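Response regulator CheY-like protein (Mesorhizobium loti, PDB 3SNK) probably belongs to an ATP-binding, ATP-hydrolysing pilus assembly protein, of which this chain is the amino-terminal, CheY-like receiver domain. Local coordinates at residues 18-23 and 83-88; 64-69 and 114-119; 71-76 and 99-104; 89-94 and 124-129. All blocks are in the same frame, centred on the assembly; numbering follows the deposited sequence.

Contact 1 of 4, residues 18-23 and 83-88; sequences ALFSSD and ALWATV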
# COMPACT_ATOMS: atom_id res chain seq x y z
N ALA A 18 -0.25 -7.21 1.24
CA ALA A 18 0.55 -7.04 0.03
C ALA A 18 1.19 -5.67 0.11
O ALA A 18 0.51 -4.68 0.31
CB ALA A 18 -0.31 -7.20 -1.23
N LEU A 19 2.52 -5.62 0.12
CA LEU A 19 3.31 -4.40 0.19
C LEU A 19 4.02 -4.16 -1.15
O LEU A 19 4.64 -5.09 -1.70
CB LEU A 19 4.31 -4.53 1.36
CG LEU A 19 5.36 -3.45 1.57
CD1 LEU A 19 4.75 -2.15 1.93
CD2 LEU A 19 6.32 -3.85 2.67
N PHE A 20 3.87 -2.94 -1.71
CA PHE A 20 4.46 -2.54 -3.00
C PHE A 20 5.27 -1.30 -2.78
O PHE A 20 4.73 -0.32 -2.27
CB PHE A 20 3.36 -2.29 -4.08
CG PHE A 20 2.51 -3.51 -4.35
CD1 PHE A 20 2.97 -4.53 -5.17
CD2 PHE A 20 1.29 -3.66 -3.71
CE1 PHE A 20 2.24 -5.70 -5.33
CE2 PHE A 20 0.52 -4.81 -3.93
CZ PHE A 20 1.01 -5.82 -4.73
N SER A 21 6.58 -1.35 -3.11
CA SER A 21 7.53 -0.25 -2.89
C SER A 21 8.80 -0.41 -3.69
O SER A 21 9.26 -1.54 -3.86
CB SER A 21 7.90 -0.17 -1.41
OG SER A 21 8.76 0.92 -1.13
N SER A 22 9.40 0.70 -4.15
CA SER A 22 10.71 0.65 -4.83
C SER A 22 11.81 1.18 -3.87
O SER A 22 12.97 1.33 -4.26
CB SER A 22 10.67 1.45 -6.14
OG SER A 22 9.93 0.79 -7.15
N ASP A 23 11.44 1.42 -2.59
CA ASP A 23 12.34 1.92 -1.55
C ASP A 23 12.78 0.75 -0.65
O ASP A 23 11.98 0.27 0.15
CB ASP A 23 11.66 3.05 -0.74
CG ASP A 23 12.39 3.57 0.50
OD1 ASP A 23 13.36 2.92 0.94
OD2 ASP A 23 11.91 4.56 1.09
N ALA A 83 -9.05 -1.26 -8.93
CA ALA A 83 -10.27 -2.09 -8.94
C ALA A 83 -9.97 -3.58 -9.08
O ALA A 83 -10.84 -4.39 -8.77
CB ALA A 83 -11.22 -1.64 -10.04
N LEU A 84 -8.75 -3.97 -9.52
CA LEU A 84 -8.35 -5.39 -9.59
C LEU A 84 -8.27 -5.99 -8.18
O LEU A 84 -8.49 -7.19 -7.99
CB LEU A 84 -6.99 -5.57 -10.31
CG LEU A 84 -6.93 -5.24 -11.81
CD1 LEU A 84 -5.48 -5.20 -12.30
CD2 LEU A 84 -7.74 -6.25 -12.65
N TRP A 85 -7.95 -5.12 -7.20
CA TRP A 85 -7.81 -5.43 -5.78
C TRP A 85 -9.16 -5.36 -5.06
O TRP A 85 -9.22 -5.58 -3.85
CB TRP A 85 -6.81 -4.46 -5.13
CG TRP A 85 -5.42 -4.63 -5.64
CD1 TRP A 85 -4.88 -4.04 -6.75
CD2 TRP A 85 -4.49 -5.63 -5.22
NE1 TRP A 85 -3.60 -4.51 -6.96
CE2 TRP A 85 -3.34 -5.49 -6.02
CE3 TRP A 85 -4.48 -6.59 -4.19
CZ2 TRP A 85 -2.21 -6.30 -5.86
CZ3 TRP A 85 -3.35 -7.36 -4.00
CH2 TRP A 85 -2.23 -7.22 -4.83
N ALA A 86 -10.25 -5.08 -5.80
CA ALA A 86 -11.62 -4.98 -5.31
C ALA A 86 -11.67 -4.01 -4.11
O ALA A 86 -11.03 -2.96 -4.19
CB ALA A 86 -12.19 -6.37 -4.98
N THR A 87 -12.37 -4.33 -3.03
CA THR A 87 -12.46 -3.35 -1.95
C THR A 87 -11.53 -3.64 -0.76
O THR A 87 -11.85 -3.27 0.37
CB THR A 87 -13.92 -3.17 -1.48
OG1 THR A 87 -14.54 -4.45 -1.31
CG2 THR A 87 -14.72 -2.28 -2.42
N VAL A 88 -10.35 -4.22 -1.02
CA VAL A 88 -9.44 -4.40 0.10
C VAL A 88 -8.95 -2.98 0.54
O VAL A 88 -8.77 -2.12 -0.34
CB VAL A 88 -8.25 -5.37 -0.18
CG1 VAL A 88 -8.72 -6.70 -0.74
CG2 VAL A 88 -7.21 -4.74 -1.09

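Contact 2 of 4, residues 64-69 and 114-119; sequences ILDLGG and LHKPLD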
# COMPACT_ATOMS: atom_id res chain seq x y z
N ILE A 64 -0.48 -2.11 0.88
CA ILE A 64 0.30 -0.94 1.26
C ILE A 64 1.03 -0.52 0.02
O ILE A 64 1.83 -1.29 -0.55
CB ILE A 64 1.22 -1.12 2.48
CG1 ILE A 64 0.39 -1.50 3.72
CG2 ILE A 64 2.03 0.17 2.74
CD1 ILE A 64 1.17 -2.01 4.89
N LEU A 65 0.72 0.68 -0.45
CA LEU A 65 1.30 1.13 -1.69
C LEU A 65 2.19 2.34 -1.44
O LEU A 65 1.72 3.40 -1.01
CB LEU A 65 0.20 1.40 -2.74
CG LEU A 65 0.62 1.93 -4.11
CD1 LEU A 65 1.47 0.90 -4.88
CD2 LEU A 65 -0.59 2.33 -4.92
N ASP A 66 3.49 2.15 -1.66
CA ASP A 66 4.47 3.23 -1.55
C ASP A 66 4.57 3.91 -2.90
O ASP A 66 5.18 3.37 -3.82
CB ASP A 66 5.84 2.71 -1.09
CG ASP A 66 6.95 3.75 -1.00
OD1 ASP A 66 6.63 4.97 -0.98
OD2 ASP A 66 8.14 3.34 -0.88
N LEU A 67 3.96 5.09 -3.01
CA LEU A 67 3.93 5.90 -4.23
C LEU A 67 5.20 6.73 -4.41
O LEU A 67 5.51 7.13 -5.53
CB LEU A 67 2.70 6.81 -4.20
CG LEU A 67 1.36 6.08 -4.29
CD1 LEU A 67 0.26 6.93 -3.75
CD2 LEU A 67 1.08 5.66 -5.73
N GLY A 68 5.92 6.99 -3.31
CA GLY A 68 7.14 7.80 -3.31
C GLY A 68 6.83 9.21 -3.79
O GLY A 68 5.90 9.85 -3.27
N GLY A 69 7.55 9.64 -4.83
CA GLY A 69 7.31 10.92 -5.49
C GLY A 69 6.00 10.99 -6.29
O GLY A 69 5.64 12.05 -6.79
N LEU A 114 -0.36 8.19 4.34
CA LEU A 114 0.78 8.39 5.23
C LEU A 114 1.90 9.09 4.50
O LEU A 114 2.10 8.86 3.31
CB LEU A 114 1.24 7.05 5.83
CG LEU A 114 0.12 6.19 6.51
CD1 LEU A 114 0.65 4.83 6.92
CD2 LEU A 114 -0.49 6.91 7.72
N HIS A 115 2.57 10.02 5.19
CA HIS A 115 3.65 10.85 4.66
C HIS A 115 5.00 10.35 5.18
O HIS A 115 5.14 10.13 6.38
CB HIS A 115 3.38 12.33 5.03
CG HIS A 115 4.33 13.32 4.43
ND1 HIS A 115 4.29 13.65 3.08
CD2 HIS A 115 5.28 14.08 5.04
CE1 HIS A 115 5.24 14.56 2.90
NE2 HIS A 115 5.87 14.85 4.05
N LYS A 116 5.97 10.16 4.26
CA LYS A 116 7.32 9.68 4.55
C LYS A 116 8.20 10.77 5.22
O LYS A 116 8.15 11.92 4.79
CB LYS A 116 8.00 9.21 3.26
CG LYS A 116 7.99 7.71 3.06
CD LYS A 116 8.76 7.35 1.79
CE LYS A 116 8.79 5.87 1.51
NZ LYS A 116 9.54 5.58 0.27
N PRO A 117 9.03 10.44 6.25
CA PRO A 117 9.22 9.12 6.89
C PRO A 117 8.07 8.78 7.83
O PRO A 117 7.70 9.61 8.66
CB PRO A 117 10.56 9.28 7.63
CG PRO A 117 10.63 10.74 7.98
CD PRO A 117 9.88 11.47 6.88
N LEU A 118 7.46 7.59 7.66
CA LEU A 118 6.33 7.26 8.53
C LEU A 118 6.82 6.78 9.89
O LEU A 118 7.82 6.07 9.97
CB LEU A 118 5.31 6.26 7.93
CG LEU A 118 5.78 4.96 7.25
CD1 LEU A 118 6.23 3.89 8.26
CD2 LEU A 118 4.63 4.35 6.47
N ASP A 119 6.12 7.21 10.95
CA ASP A 119 6.43 6.78 12.31
C ASP A 119 5.77 5.41 12.51
O ASP A 119 4.86 5.03 11.76
CB ASP A 119 5.98 7.81 13.37
CG ASP A 119 4.55 8.30 13.25
OD1 ASP A 119 4.20 8.86 12.18
OD2 ASP A 119 3.79 8.17 14.24

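Contact 3 of 4, residues 71-76 and 99-104; sequences DLLGKP and SEQTRV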
# COMPACT_ATOMS: atom_id res chain seq x y z
N ASP A 71 5.15 8.78 -9.00
CA ASP A 71 5.38 8.38 -10.39
C ASP A 71 4.25 7.45 -10.89
O ASP A 71 3.77 7.63 -12.01
CB ASP A 71 6.76 7.69 -10.55
CG ASP A 71 7.94 8.38 -9.85
OD1 ASP A 71 8.03 8.30 -8.58
OD2 ASP A 71 8.82 8.92 -10.57
N LEU A 72 3.82 6.49 -10.06
CA LEU A 72 2.78 5.51 -10.37
C LEU A 72 1.41 6.17 -10.63
O LEU A 72 0.65 5.66 -11.44
CB LEU A 72 2.67 4.47 -9.25
CG LEU A 72 1.89 3.19 -9.57
CD1 LEU A 72 2.69 2.27 -10.48
CD2 LEU A 72 1.53 2.44 -8.31
N LEU A 73 1.11 7.33 -10.01
CA LEU A 73 -0.16 8.04 -10.16
C LEU A 73 -0.34 8.63 -11.55
O LEU A 73 -1.47 8.97 -11.93
CB LEU A 73 -0.29 9.15 -9.12
CG LEU A 73 -0.29 8.71 -7.66
CD1 LEU A 73 0.04 9.87 -6.75
CD2 LEU A 73 -1.63 8.05 -7.25
N GLY A 74 0.75 8.75 -12.30
CA GLY A 74 0.72 9.24 -13.68
C GLY A 74 0.59 8.13 -14.70
O GLY A 74 0.58 8.40 -15.90
N LYS A 75 0.51 6.86 -14.25
CA LYS A 75 0.36 5.71 -15.14
C LYS A 75 -1.09 5.62 -15.63
O LYS A 75 -2.02 5.71 -14.83
CB LYS A 75 0.83 4.40 -14.48
CG LYS A 75 2.12 3.85 -15.07
CD LYS A 75 3.38 4.39 -14.38
CE LYS A 75 4.65 4.04 -15.12
NZ LYS A 75 4.95 2.58 -15.07
N PRO A 76 -1.28 5.49 -16.97
CA PRO A 76 -2.63 5.57 -17.56
C PRO A 76 -3.78 4.78 -16.92
O PRO A 76 -4.87 5.34 -16.77
CB PRO A 76 -2.42 5.15 -19.03
CG PRO A 76 -0.96 4.82 -19.17
CD PRO A 76 -0.25 5.47 -18.03
N SER A 99 -1.63 18.78 -6.83
CA SER A 99 -3.08 18.73 -6.83
C SER A 99 -3.60 17.68 -7.81
O SER A 99 -4.57 16.98 -7.50
CB SER A 99 -3.65 20.09 -7.20
OG SER A 99 -3.30 20.43 -8.53
N GLU A 100 -2.95 17.59 -9.00
CA GLU A 100 -3.28 16.64 -10.07
C GLU A 100 -3.04 15.22 -9.58
O GLU A 100 -3.83 14.32 -9.87
CB GLU A 100 -2.43 16.94 -11.33
CG GLU A 100 -2.76 16.10 -12.55
CD GLU A 100 -1.77 16.22 -13.69
OE1 GLU A 100 -0.69 15.59 -13.61
OE2 GLU A 100 -2.07 16.94 -14.67
N GLN A 101 -1.97 15.02 -8.82
CA GLN A 101 -1.65 13.72 -8.27
C GLN A 101 -2.60 13.38 -7.13
O GLN A 101 -2.94 12.21 -6.97
CB GLN A 101 -0.21 13.68 -7.80
CG GLN A 101 0.79 13.71 -8.96
CD GLN A 101 2.19 13.88 -8.44
OE1 GLN A 101 2.46 14.73 -7.59
NE2 GLN A 101 3.11 13.08 -8.94
N THR A 102 -3.02 14.40 -6.33
CA THR A 102 -3.92 14.21 -5.19
C THR A 102 -5.30 13.76 -5.71
O THR A 102 -5.93 12.92 -5.07
CB THR A 102 -3.94 15.45 -4.28
OG1 THR A 102 -2.65 15.54 -3.67
CG2 THR A 102 -5.00 15.39 -3.17
N ARG A 103 -5.70 14.26 -6.90
CA ARG A 103 -6.93 13.90 -7.60
C ARG A 103 -6.97 12.40 -7.93
O ARG A 103 -8.01 11.76 -7.75
CB ARG A 103 -7.05 14.69 -8.90
CG ARG A 103 -7.81 15.97 -8.77
CD ARG A 103 -9.01 16.02 -9.70
NE ARG A 103 -9.83 17.19 -9.41
CZ ARG A 103 -11.08 17.16 -8.97
NH1 ARG A 103 -11.71 15.99 -8.81
NH2 ARG A 103 -11.73 18.29 -8.71
N VAL A 104 -5.84 11.85 -8.44
CA VAL A 104 -5.70 10.44 -8.79
C VAL A 104 -5.75 9.65 -7.51
O VAL A 104 -6.48 8.66 -7.46
CB VAL A 104 -4.41 10.13 -9.60
CG1 VAL A 104 -4.33 8.64 -9.94
CG2 VAL A 104 -4.34 10.96 -10.88

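Contact 4 of 4, residues 89-94 and 124-129; sequences PLIAVS and LNAVTF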
# COMPACT_ATOMS: atom_id res chain seq x y z
N PRO A 89 -8.78 -2.72 1.84
CA PRO A 89 -8.21 -1.43 2.26
C PRO A 89 -6.85 -1.18 1.62
O PRO A 89 -6.03 -2.11 1.46
CB PRO A 89 -8.07 -1.56 3.79
CG PRO A 89 -8.99 -2.68 4.16
CD PRO A 89 -9.01 -3.61 3.00
N LEU A 90 -6.62 0.07 1.25
CA LEU A 90 -5.40 0.50 0.62
C LEU A 90 -4.77 1.58 1.47
O LEU A 90 -5.42 2.57 1.83
CB LEU A 90 -5.69 0.99 -0.82
CG LEU A 90 -4.56 1.76 -1.56
CD1 LEU A 90 -3.39 0.87 -1.82
CD2 LEU A 90 -5.07 2.28 -2.93
N ILE A 91 -3.52 1.36 1.86
CA ILE A 91 -2.80 2.36 2.66
C ILE A 91 -1.81 2.98 1.72
O ILE A 91 -0.98 2.26 1.15
CB ILE A 91 -2.18 1.80 3.97
CG1 ILE A 91 -3.30 1.34 4.92
CG2 ILE A 91 -1.30 2.87 4.65
CD1 ILE A 91 -2.84 0.35 6.01
N ALA A 92 -1.95 4.29 1.49
CA ALA A 92 -1.03 4.98 0.58
C ALA A 92 0.04 5.70 1.36
O ALA A 92 -0.24 6.37 2.35
CB ALA A 92 -1.79 5.95 -0.31
N VAL A 93 1.30 5.53 0.92
CA VAL A 93 2.46 6.18 1.49
C VAL A 93 3.08 6.97 0.35
O VAL A 93 3.35 6.43 -0.73
CB VAL A 93 3.47 5.22 2.18
CG1 VAL A 93 4.56 6.01 2.91
CG2 VAL A 93 2.76 4.27 3.14
N SER A 94 3.30 8.26 0.58
CA SER A 94 3.93 9.08 -0.43
C SER A 94 4.67 10.22 0.21
O SER A 94 4.46 10.53 1.39
CB SER A 94 2.87 9.63 -1.40
OG SER A 94 2.15 10.70 -0.82
N LEU A 124 0.88 1.24 12.29
CA LEU A 124 0.18 0.23 13.10
C LEU A 124 -1.25 0.66 13.37
O LEU A 124 -2.12 -0.20 13.45
CB LEU A 124 0.91 -0.08 14.44
CG LEU A 124 2.42 -0.43 14.38
CD1 LEU A 124 2.97 -0.78 15.76
CD2 LEU A 124 2.73 -1.54 13.38
N ASN A 125 -1.52 1.98 13.48
CA ASN A 125 -2.87 2.50 13.65
C ASN A 125 -3.70 2.25 12.39
O ASN A 125 -4.86 1.84 12.48
CB ASN A 125 -2.84 3.99 13.97
CG ASN A 125 -2.53 4.34 15.41
OD1 ASN A 125 -1.95 3.55 16.18
ND2 ASN A 125 -2.89 5.56 15.80
N ALA A 126 -3.08 2.48 11.21
CA ALA A 126 -3.73 2.30 9.92
C ALA A 126 -4.05 0.82 9.65
O ALA A 126 -5.16 0.51 9.27
CB ALA A 126 -2.87 2.87 8.82
N VAL A 127 -3.11 -0.09 9.92
CA VAL A 127 -3.31 -1.51 9.66
C VAL A 127 -4.32 -2.15 10.67
O VAL A 127 -5.20 -2.89 10.23
CB VAL A 127 -1.96 -2.28 9.62
CG1 VAL A 127 -2.17 -3.77 9.40
CG2 VAL A 127 -1.07 -1.73 8.50
N THR A 128 -4.19 -1.86 11.98
CA THR A 128 -5.03 -2.46 13.02
C THR A 128 -6.46 -1.94 12.99
O THR A 128 -7.34 -2.66 13.46
CB THR A 128 -4.45 -2.30 14.43
OG1 THR A 128 -4.33 -0.91 14.74
CG2 THR A 128 -3.12 -3.04 14.61
N PHE A 129 -6.69 -0.74 12.42
CA PHE A 129 -8.03 -0.17 12.25
C PHE A 129 -8.91 -1.09 11.40
O PHE A 129 -10.12 -1.15 11.61
CB PHE A 129 -7.95 1.23 11.59
CG PHE A 129 -9.28 1.88 11.31
CD1 PHE A 129 -9.95 2.58 12.30
CD2 PHE A 129 -9.88 1.76 10.06
CE1 PHE A 129 -11.21 3.15 12.05
CE2 PHE A 129 -11.13 2.34 9.80
CZ PHE A 129 -11.79 3.03 10.80

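Contact 1 of 4, residues 18-23 and 83-88
Trp85, Phe20 and Ala18 meet where the loop between helix 78-82 and strand 90-94 lays its indole over Val63 of strand 62-68 to reach strand 15-20. The two aromatic side chains approach from opposite directions, and the CZ-CE2 side of the phenyl ring meets the CZ2-CH2 side of the indole, Phe20 CZ lying 3.4 Å from Trp85 CZ2. The phenyl ring and the six-membered ring of the indole are inclined at 68°, with centroids 5.4 Å apart, an oblique meeting. Ala18, two residues earlier on the strand and pointing to the same side, places its CB 4.1 Å from Trp85 CH2. In Trp85, CG lies anti to the carbonyl carbon (chi1 -66°), which carries the indole out from the type II' turn of residues 85-88 toward the strand. The indole is also stacked with Phe50, whose backbone O accepts from NE1. An alanine in place of Trp85 would probably open a gap beside Phe20 and Ala18 and leave the Phe50 carbonyl without its donor. Across the two segments the join is entirely apolar and buried, so shape and desolvation hold it, while polar fixing of the indole comes from Phe50.

Contact 2 of 4, residues 64-69 and 114-119
Asp66 and Lys116 form a salt bridge between the ends of strands 62-68 and 112-115, which are separated in the sheet by strand 90-94. Ile64 and Leu65 bind neighbouring strands through their backbones and lead to Asp66, whose carboxylate turns to the second segment. With CG anti to the backbone N (chi1 177°), Asp66 OD2 comes 2.9 Å from Lys116 NZ, which meets it on the syn side, 18° out of the carboxylate plane. A weak bond of 3.2 Å joins Lys116 NZ to Asp66 OD1. The lysine, extended beyond CG, lies roughly perpendicular to the aspartate. Further on, Gly68 N, in a residue whose positive phi favours glycine, gives Asp66 OD1 a weak, bent bond (3.2 Å, 130°). Asp66 OD2 is also bonded to Ser21 OG, and Lys116 NZ to Asp23. An alanine in place of Asp66 would probably leave the ammonium with Asp23 as its main acidic partner and strip Ser21 of its acceptor. Asp66 and Lys116, the latter followed by a cis peptide, probably hold the places of the receiver phosphoacceptor aspartate and conserved lysine, Ser21 and Ser22 probably replacing the usual acidic pair. The charge pair ties two non-adjacent strands, one lysine bridging Asp66 and Asp23.

Contact 3 of 4, residues 71-76 and 99-104
The backbones of the two segments come nearest at Leu73 and Gln101, whose CA atoms are 6.2 Å apart. Residues 72-74 form a short 3-10 turn, with Gly74 N bonded to Asp71 O and Lys75 N to Leu72 O, while 99-104 is the first part of helix 99-107, wound by bonds such as that from Arg103 N to Ser99 O. The turn lies against one flank of the helix and presents Leu73 to it, between Gln101 and Val104, one helical turn apart. The two methyls of the leucine divide the work. Leu73 CD1 sits 3.8 Å from Gln101 O and 4.0 Å from Gln101 CB, and Leu73 CD2 packs 3.9 Å from Val104 CG1. The leucine side chain stands nearly square to that of Gln101, whereas it and Val104 run antiparallel alongside one another. Val104 also reaches the backbone of the turn: its CG1 and CG2 stand 3.5 and 3.6 Å from Leu73 O, both branches resting on the one carbonyl oxygen. With CG1 anti to its backbone N (chi1 -180°), the valine can offer the leucine that methyl. The amide of Gln101 is engaged elsewhere, OE1 taking the backbone N of Thr98 and NE2 making weak hydrogen bonds to the backbone O of Gly69 and Gly70. Leu73 further touches Leu67, and Val104 touches Ile78 and Val79 of helix 78-82. The arrangement joins the loop after the central strand to the helix after the next strand, as in the alternating beta-alpha order of the receiver fold.

Contact 4 of 4, residues 89-94 and 124-129
In the layer where the carboxy-terminal helix 120-129 of this receiver-like alpha/beta fold packs on the parallel sheet, Ile91 of strand 90-94 meets Ala126 and Val127. The strand and helix segments come nearest at Ile91 and Ala126, with CA atoms 7.3 Å apart. A single methyl makes the junction: Ile91 CD1 lies 3.8 Å from Ala126 CB and 3.7 Å from Val127 CG2. With CG1 anti to the carbonyl carbon (chi1 -65°) and the chain extended at its second torsion (chi2 160°), the isoleucine stretches out from the sheet and sets this tip between the two successive helix residues. Ala126 points its methyl at the strand, and its small side chain allows the helix to come close. Val127 is turned more to the flank; its side chain is set almost at ninety degrees to that of Ile91 and offers CG2 alone. Around this point Ile91 also rests on Ile62 and Leu114 of the flanking strands, and Val127 on Ile62 and on Leu34 of helix 24-36, which shares this side of the sheet. On the helix itself Thr128 folds back: its OG1 donates to Leu124 O at 2.7 Å, tilted 21° from the carbonyl plane, and its backbone N reaches the same oxygen at 3.0 Å. That carbonyl therefore has two donors, and the threonine hydroxyl is satisfied within its own helix. Across the interface only aliphatic groups meet, in a buried setting, which makes helix-to-sheet attachment here a matter of close-fitting hydrophobic contact without direct polar links.

Contacts 1, 2 and 4 reach one parallel sheet; contact 3 lies beside it. Contacts 1 and 2 lie with centres 13 Å apart and touch at the carboxy-terminal ends of its strands, where Asp23 OD2 of contact 1 stands 2.7 Å from Lys116 NZ of contact 2; this cluster of Asp23, Asp66 and Lys116 probably corresponds to the receiver phosphorylation site. Contacts 2 and 4 interleave through the strands, Leu114 N meeting Ala92 O at 2.7 Å. Contact 3 leans on contact 2 through Leu72 CD2, 3.8 Å from Leu65 CD1, but stays clear of contact 4, about 6 Å away between nearest atoms. Contacts 1 and 4 adjoin in sequence at residues 88 and 89, with their centres about 11 Å apart.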